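Local coordinates for protein Zn-dependent hydrolase of metallo-beta-lactamase superfamily TM0207 (Thermotoga maritima, PDB 1VJN) that is a putative zinc-dependent hydrolase of the metallo-beta-lactamase superfamily, inferred to hydrolyse a substrate not identified here, at residues H126-P130 against A131-E135; Y150-P154 against K155-E159; E197-G200 against N201-L205. All coordinates share one frame; numbering follows the deposited sequence.

Interaction 1: residues H126-P130 against A131-E135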
loop_
_atom_site.group_PDB
_atom_site.type_symbol
_atom_site.label_atom_id
_atom_site.label_comp_id
_atom_site.label_asym_id
_atom_site.label_seq_id
_atom_site.Cartn_x
_atom_site.Cartn_y
_atom_site.Cartn_z
ATOM N N HIS A 126 13.193 4.173 -4.678
ATOM C CA HIS A 126 14.027 3.733 -5.822
ATOM C C HIS A 126 13.297 2.519 -6.389
ATOM O O HIS A 126 12.468 1.905 -5.727
ATOM C CB HIS A 126 15.466 3.320 -5.393
ATOM C CG HIS A 126 15.469 2.241 -4.345
ATOM N ND1 HIS A 126 15.187 0.923 -4.630
ATOM C CD2 HIS A 126 15.602 2.304 -2.995
ATOM C CE1 HIS A 126 15.200 0.212 -3.517
ATOM N NE2 HIS A 126 15.462 1.025 -2.509
ATOM N N VAL A 127 13.552 2.205 -7.633
ATOM C CA VAL A 127 12.964 0.999 -8.235
ATOM C C VAL A 127 13.468 -0.189 -7.422
ATOM O O VAL A 127 14.630 -0.211 -7.071
ATOM C CB VAL A 127 13.400 0.887 -9.705
ATOM C CG1 VAL A 127 13.062 -0.491 -10.298
ATOM C CG2 VAL A 127 12.756 2.030 -10.533
ATOM N N LEU A 128 12.636 -1.158 -7.091
ATOM C CA LEU A 128 13.120 -2.374 -6.386
ATOM C C LEU A 128 14.361 -3.058 -7.019
ATOM O O LEU A 128 14.477 -3.138 -8.227
ATOM C CB LEU A 128 12.024 -3.439 -6.325
ATOM C CG LEU A 128 10.762 -2.996 -5.571
ATOM C CD1 LEU A 128 9.603 -3.946 -5.769
ATOM C CD2 LEU A 128 11.029 -2.833 -4.122
ATOM N N THR A 129 15.255 -3.580 -6.189
ATOM C CA THR A 129 16.415 -4.337 -6.680
ATOM C C THR A 129 15.926 -5.738 -7.041
ATOM O O THR A 129 14.843 -6.176 -6.579
ATOM C CB THR A 129 17.503 -4.473 -5.584
ATOM O OG1 THR A 129 16.950 -5.190 -4.489
ATOM C CG2 THR A 129 17.913 -3.123 -4.965
ATOM N N PRO A 130 16.719 -6.486 -7.817
ATOM C CA PRO A 130 16.354 -7.878 -8.079
ATOM C C PRO A 130 16.082 -8.706 -6.786
ATOM O O PRO A 130 15.178 -9.543 -6.769
ATOM C CB PRO A 130 17.546 -8.400 -8.867
ATOM C CG PRO A 130 18.095 -7.163 -9.559
ATOM C CD PRO A 130 17.945 -6.089 -8.511
ATOM N N ALA A 131 16.892 -8.517 -5.729
ATOM C CA ALA A 131 16.661 -9.224 -4.463
ATOM C C ALA A 131 15.340 -8.861 -3.914
ATOM O O ALA A 131 14.614 -9.735 -3.441
ATOM C CB ALA A 131 17.752 -8.917 -3.383
ATOM N N GLN A 132 15.038 -7.563 -3.911
ATOM C CA GLN A 132 13.778 -7.130 -3.328
ATOM C C GLN A 132 12.549 -7.633 -4.124
ATOM O O GLN A 132 11.544 -8.027 -3.540
ATOM C CB GLN A 132 13.748 -5.620 -3.190
ATOM C CG GLN A 132 14.639 -5.091 -2.067
ATOM C CD GLN A 132 15.087 -3.648 -2.293
ATOM O OE1 GLN A 132 14.643 -3.006 -3.237
ATOM N NE2 GLN A 132 15.974 -3.151 -1.425
ATOM N N VAL A 133 12.621 -7.606 -5.451
ATOM C CA VAL A 133 11.583 -8.205 -6.284
ATOM C C VAL A 133 11.437 -9.707 -5.929
ATOM O O VAL A 133 10.327 -10.215 -5.751
ATOM C CB VAL A 133 11.904 -8.068 -7.774
ATOM C CG1 VAL A 133 10.951 -8.895 -8.597
ATOM C CG2 VAL A 133 11.925 -6.604 -8.215
ATOM N N GLU A 134 12.565 -10.398 -5.804
ATOM C CA GLU A 134 12.586 -11.845 -5.554
ATOM C C GLU A 134 11.911 -12.188 -4.221
ATOM O O GLU A 134 11.109 -13.109 -4.138
ATOM C CB GLU A 134 14.025 -12.328 -5.567
ATOM C CG GLU A 134 14.226 -13.819 -5.376
ATOM C CD GLU A 134 15.696 -14.235 -5.544
ATOM O OE1 GLU A 134 16.617 -13.402 -5.342
ATOM O OE2 GLU A 134 15.936 -15.406 -5.891
ATOM N N GLU A 135 12.212 -11.394 -3.204
ATOM C CA GLU A 135 11.595 -11.492 -1.886
ATOM C C GLU A 135 10.127 -11.058 -1.893
ATOM O O GLU A 135 9.333 -11.632 -1.189
ATOM C CB GLU A 135 12.375 -10.600 -0.905
ATOM C CG GLU A 135 12.200 -10.927 0.570
ATOM C CD GLU A 135 13.313 -10.353 1.493
ATOM O OE1 GLU A 135 14.264 -9.672 0.983
ATOM O OE2 GLU A 135 13.225 -10.572 2.743
#
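At the edge of the His-126 imidazole, in the plane of the ring, sits the amide oxygen of Gln-132, with His-126 CE1 3.3 Å from Gln-132 OE1. The two side chains reach toward each other, ring and amide planes 32° apart. Two further edge atoms of the ring are spoken for: ND1 donates to the carbonyl oxygen of its own neighbour Val-127, and NE2 bonds to the carbonyl of Thr-93 on strand 86-95, so the imidazole is fixed in rotation. The Gln-132 amide is held by a hydrogen bond: its OE1 accepts from Thr-129 N at 3.1 Å, a nearly straight bond whose donor stands above the carbonyl plane rather than on a lone pair. The reciprocal bond runs from Gln-132 N to Thr-129 OG1, also 3.1 Å. It is possible because the threonine hydroxyl lies between its own backbone N and carbonyl carbon (chi1 62°), which brings it to the Gln-132 N-H. Leu-128 CD2 comes within 3.7 Å of Gln-132 OE1, so this oxygen has apolar company on one flank. Beyond the cap, Leu-128 CB meets Val-133 CG2 at 3.7 Å, a small hydrophobic contact continued by Val-160 and Leu-163 of helix 154-163. Regular backbone bonding then takes over, from Val-133 N to Thr-129 O and from Glu-134 N to Pro-130 O. The reciprocal pair of side-chain-to-backbone bonds between Thr-129 and Gln-132 is a capping box, with Thr-129 as N-cap and Pro-130 as the first residue of helix 130-136.

Interaction 2: residues Y150-P154 against K155-E159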
loop_
_atom_site.group_PDB
_atom_site.type_symbol
_atom_site.label_atom_id
_atom_site.label_comp_id
_atom_site.label_asym_id
_atom_site.label_seq_id
_atom_site.Cartn_x
_atom_site.Cartn_y
_atom_site.Cartn_z
ATOM N N TYR A 150 10.014 12.775 -3.155
ATOM C CA TYR A 150 10.147 12.124 -1.849
ATOM C C TYR A 150 10.007 10.603 -1.988
ATOM O O TYR A 150 10.360 9.856 -1.088
ATOM C CB TYR A 150 9.047 12.654 -0.926
ATOM C CG TYR A 150 9.029 14.142 -0.993
ATOM C CD1 TYR A 150 10.085 14.884 -0.467
ATOM C CD2 TYR A 150 8.009 14.821 -1.665
ATOM C CE1 TYR A 150 10.104 16.273 -0.563
ATOM C CE2 TYR A 150 8.012 16.196 -1.764
ATOM C CZ TYR A 150 9.060 16.924 -1.217
ATOM O OH TYR A 150 9.073 18.301 -1.333
ATOM N N THR A 151 9.445 10.173 -3.105
ATOM C CA THR A 151 9.328 8.768 -3.465
ATOM C C THR A 151 9.631 8.658 -4.927
ATOM O O THR A 151 9.961 9.630 -5.587
ATOM C CB THR A 151 7.882 8.245 -3.214
ATOM O OG1 THR A 151 6.946 8.892 -4.106
ATOM C CG2 THR A 151 7.387 8.606 -1.790
ATOM N N ILE A 152 9.454 7.470 -5.459
ATOM C CA ILE A 152 9.496 7.266 -6.886
ATOM C C ILE A 152 8.398 8.065 -7.556
ATOM O O ILE A 152 7.421 8.470 -6.910
ATOM C CB ILE A 152 9.367 5.781 -7.240
ATOM C CG1 ILE A 152 8.188 5.099 -6.518
ATOM C CG2 ILE A 152 10.644 5.044 -6.845
ATOM C CD1 ILE A 152 7.891 3.665 -7.018
ATOM N N GLY A 153 8.612 8.295 -8.837
ATOM C CA GLY A 153 7.722 9.004 -9.712
ATOM C C GLY A 153 6.935 8.013 -10.532
ATOM O O GLY A 153 7.057 6.788 -10.344
ATOM N N PRO A 154 6.128 8.543 -11.449
ATOM C CA PRO A 154 5.207 7.743 -12.238
ATOM C C PRO A 154 5.834 6.643 -13.110
ATOM O O PRO A 154 5.332 5.524 -13.109
ATOM C CB PRO A 154 4.469 8.797 -13.103
ATOM C CG PRO A 154 5.262 10.022 -13.051
ATOM C CD PRO A 154 6.021 9.973 -11.753
ATOM N N LYS A 155 6.904 6.947 -13.857
ATOM C CA LYS A 155 7.483 5.949 -14.700
ATOM C C LYS A 155 8.151 4.844 -13.902
ATOM O O LYS A 155 8.061 3.680 -14.255
ATOM C CB LYS A 155 8.465 6.585 -15.665
ATOM C CG LYS A 155 7.825 7.656 -16.564
ATOM C CD LYS A 155 8.805 8.130 -17.668
ATOM C CE LYS A 155 8.058 8.820 -18.864
ATOM N NZ LYS A 155 8.943 9.079 -20.078
ATOM N N GLU A 156 8.816 5.197 -12.802
ATOM C CA GLU A 156 9.449 4.205 -11.965
ATOM C C GLU A 156 8.368 3.372 -11.272
ATOM O O GLU A 156 8.584 2.206 -11.011
ATOM C CB GLU A 156 10.300 4.863 -10.885
ATOM C CG GLU A 156 11.547 5.571 -11.393
ATOM C CD GLU A 156 12.138 6.491 -10.327
ATOM O OE1 GLU A 156 11.447 7.461 -9.866
ATOM O OE2 GLU A 156 13.281 6.236 -9.950
ATOM N N ALA A 157 7.219 3.971 -10.939
ATOM C CA ALA A 157 6.146 3.181 -10.298
ATOM C C ALA A 157 5.583 2.137 -11.246
ATOM O O ALA A 157 5.316 1.000 -10.835
ATOM C CB ALA A 157 5.058 4.053 -9.782
ATOM N N LYS A 158 5.392 2.494 -12.504
ATOM C CA LYS A 158 4.938 1.501 -13.492
ATOM C C LYS A 158 5.982 0.377 -13.669
ATOM O O LYS A 158 5.628 -0.779 -13.854
ATOM C CB LYS A 158 4.644 2.133 -14.860
ATOM C CG LYS A 158 3.943 1.190 -15.826
ATOM C CD LYS A 158 3.628 1.885 -17.159
ATOM C CE LYS A 158 2.912 0.959 -18.135
ATOM N NZ LYS A 158 3.569 -0.367 -18.143
ATOM N N GLU A 159 7.258 0.735 -13.656
ATOM C CA GLU A 159 8.353 -0.251 -13.775
ATOM C C GLU A 159 8.308 -1.294 -12.624
ATOM O O GLU A 159 8.373 -2.519 -12.843
ATOM C CB GLU A 159 9.661 0.513 -13.786
ATOM C CG GLU A 159 10.857 -0.249 -14.281
ATOM C CD GLU A 159 12.124 0.610 -14.319
ATOM O OE1 GLU A 159 12.030 1.871 -14.428
ATOM O OE2 GLU A 159 13.228 0.001 -14.233
#
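Gly-153 N donates to the carboxylate of Glu-156, reaching OE1 at 3.1 Å with an N-H...O angle of 170°. The bond arrives on the anti side of that oxygen, 24° out of the carboxylate plane. Glu-156 can reach back because CG stands beside its backbone N, anti to the carbonyl carbon (chi1 -69°), and the extended chain beyond carries OE1 back to the Gly-153 amide. Two backbone bonds set the first turn: Ala-157 N to Gly-153 O at 2.9 Å, and Lys-158 N to Pro-154 O at 3.1 Å. A negative carboxylate at this end would also be expected to interact favourably with the helix dipole.

Outward from the polar core, Ile-152 splits its contacts between two helix residues. Its CB and CG2 lie against the Glu-156 side chain, the two crossing at an angle, with Ile-152 CB 3.7 Å from Glu-156 OE1. The other branch carries CD1 to Ala-157, 3.7 Å from its CA and 4.0 Å from its CB. Ile-152 and Ala-157 also pack on Val-144 of strand 141-145, so this side of the turn faces the sheet. Pro-154 and Ala-157 meet Phe-189 of helix 187-190, and farther along, Lys-158 forms a salt bridge with Asp-162.

What results is the N-terminus of helix 154-163, with Gly-153 as N-cap and Pro-154 as the first helical residue. The glutamate three places after the cap returns to the N-cap amide, which is one of the two bonds of a capping box; Gly-153 has no side chain to make the other.

Interaction 3: residues E197-G200 against N201-L205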
loop_
_atom_site.group_PDB
_atom_site.type_symbol
_atom_site.label_atom_id
_atom_site.label_comp_id
_atom_site.label_asym_id
_atom_site.label_seq_id
_atom_site.Cartn_x
_atom_site.Cartn_y
_atom_site.Cartn_z
ATOM N N GLU A 197 -9.824 3.424 -13.440
ATOM C CA GLU A 197 -11.090 3.588 -12.853
ATOM C C GLU A 197 -10.913 4.442 -11.632
ATOM O O GLU A 197 -9.890 4.355 -10.937
ATOM C CB GLU A 197 -11.570 2.198 -12.455
ATOM C CG GLU A 197 -13.024 1.999 -12.177
ATOM C CD GLU A 197 -13.275 0.577 -11.675
ATOM O OE1 GLU A 197 -13.214 -0.375 -12.505
ATOM O OE2 GLU A 197 -13.512 0.413 -10.445
ATOM N N ARG A 198 -11.922 5.249 -11.334
ATOM C CA ARG A 198 -11.957 5.995 -10.088
ATOM C C ARG A 198 -13.058 5.424 -9.217
ATOM O O ARG A 198 -14.133 5.080 -9.703
ATOM C CB ARG A 198 -12.206 7.479 -10.343
ATOM C CG ARG A 198 -11.055 8.160 -11.076
ATOM C CD ARG A 198 -11.381 9.603 -11.552
ATOM N NE ARG A 198 -10.297 10.204 -12.354
ATOM C CZ ARG A 198 -9.205 10.839 -11.868
ATOM N NH1 ARG A 198 -8.997 10.981 -10.561
ATOM N NH2 ARG A 198 -8.306 11.340 -12.719
ATOM N N VAL A 199 -12.764 5.257 -7.936
ATOM C CA VAL A 199 -13.745 4.840 -6.981
ATOM C C VAL A 199 -13.718 5.821 -5.824
ATOM O O VAL A 199 -12.978 6.809 -5.838
ATOM C CB VAL A 199 -13.476 3.398 -6.455
ATOM C CG1 VAL A 199 -13.473 2.425 -7.617
ATOM C CG2 VAL A 199 -12.143 3.285 -5.659
ATOM N N GLY A 200 -14.525 5.541 -4.814
ATOM C CA GLY A 200 -14.535 6.341 -3.610
ATOM C C GLY A 200 -13.476 5.862 -2.647
ATOM O O GLY A 200 -12.320 5.594 -3.035
ATOM N N ASN A 201 -13.840 5.759 -1.382
ATOM C CA ASN A 201 -12.877 5.378 -0.363
ATOM C C ASN A 201 -12.806 3.894 -0.059
ATOM O O ASN A 201 -12.047 3.502 0.818
ATOM C CB ASN A 201 -13.101 6.174 0.944
ATOM C CG ASN A 201 -14.370 5.768 1.699
ATOM O OD1 ASN A 201 -15.347 5.423 1.101
ATOM N ND2 ASN A 201 -14.323 5.793 3.023
ATOM N N ILE A 202 -13.611 3.081 -0.739
ATOM C CA ILE A 202 -13.628 1.634 -0.563
ATOM C C ILE A 202 -13.475 0.908 -1.893
ATOM O O ILE A 202 -14.105 1.265 -2.895
ATOM C CB ILE A 202 -14.935 1.199 0.111
ATOM C CG1 ILE A 202 -15.041 1.777 1.525
ATOM C CG2 ILE A 202 -15.038 -0.312 0.201
ATOM C CD1 ILE A 202 -16.495 1.909 2.047
ATOM N N LEU A 203 -12.623 -0.102 -1.907
ATOM C CA LEU A 203 -12.580 -1.043 -3.003
ATOM C C LEU A 203 -12.849 -2.429 -2.452
ATOM O O LEU A 203 -12.166 -2.870 -1.531
ATOM C CB LEU A 203 -11.220 -1.010 -3.659
ATOM C CG LEU A 203 -11.028 -1.926 -4.872
ATOM C CD1 LEU A 203 -11.881 -1.431 -6.039
ATOM C CD2 LEU A 203 -9.550 -1.936 -5.214
ATOM N N GLU A 204 -13.841 -3.116 -2.998
ATOM C CA GLU A 204 -14.070 -4.521 -2.665
ATOM C C GLU A 204 -13.674 -5.405 -3.835
ATOM O O GLU A 204 -13.938 -5.053 -4.990
ATOM C CB GLU A 204 -15.517 -4.765 -2.273
ATOM C CG GLU A 204 -15.810 -4.194 -0.908
ATOM C CD GLU A 204 -17.259 -4.338 -0.535
ATOM O OE1 GLU A 204 -17.659 -5.491 -0.256
ATOM O OE2 GLU A 204 -17.980 -3.300 -0.530
ATOM N N LEU A 205 -13.006 -6.519 -3.536
ATOM C CA LEU A 205 -12.636 -7.524 -4.545
ATOM C C LEU A 205 -13.285 -8.805 -4.144
ATOM O O LEU A 205 -13.202 -9.209 -2.991
ATOM C CB LEU A 205 -11.128 -7.766 -4.591
ATOM C CG LEU A 205 -10.203 -6.578 -4.782
ATOM C CD1 LEU A 205 -8.799 -7.117 -4.896
ATOM C CD2 LEU A 205 -10.541 -5.738 -6.017
HETATM O O HOH W 1 -15.934 3.281 -3.252
#
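Val-199 and Leu-203 form the apolar side of this turn, yet even here the fit is modest: Val-199 CG1 approaches Leu-203 CD1 no closer than 4.5 Å. The other methyl, CG2, sits 3.9 Å from the carbonyl oxygen of Ile-202. With CG1 anti to the carbonyl carbon (chi1 -59°), CG2 lies between N and C and is the methyl that meets this oxygen. The pair gains density from elsewhere in the fold. Met-217 packs on both side chains, Val-215 adds to the valine, and Val-168 and Ile-170 of strand 168-172 cover the buried Leu-203.

The opposite character appears at Gly-200 and Asn-201, where the chain turns between strands 197-198 and 202-205. Here a water joins the two arms, donating to Ile-202 O at 2.7 Å and accepting a weak bond from Gly-200 N at 3.1 Å. The sequence-adjacent segments share no direct backbone hydrogen bond, and the arms are too splayed to pair as a hairpin. Their bonds lead to different partners: Val-199 is bonded to Val-216, whereas Asn-201 is bonded to Trp-17. On the outer side, the exposed Ile-202 leans on Lys-14 and Thr-16 of strand 13-19.

Chemically, then, the contact is a thin hydrophobic patch beside a turn with one bridging water. Neighbours in both sheets and Met-217 add to its packing, and a single water, weakly held at Gly-200 N, links that residue to Ile-202 O as the chain passes from the edge of one sheet to the edge of the other.

In the fold
Interactions 1 and 2 are two solutions to one problem, starting a helix, and they touch: the backbone N atoms of His-126 and Val-127 lie on Ile-152, and the Val-127 side chain on Glu-156. At 126-135 the cap is uncharged and lies at the surface; at 150-159 a carboxylate supplies the side-chain bond, and the site is partly buried between strand 141-145 and helix 187-190. Interaction 3 lies apart, its centre about 28 Å from that of interaction 1, on the other side of the chain's centre. It is also a surface contact, but it joins edge strands of the two sheets, and its polar link across the segments runs through one water, where the caps use direct hydrogen bonds.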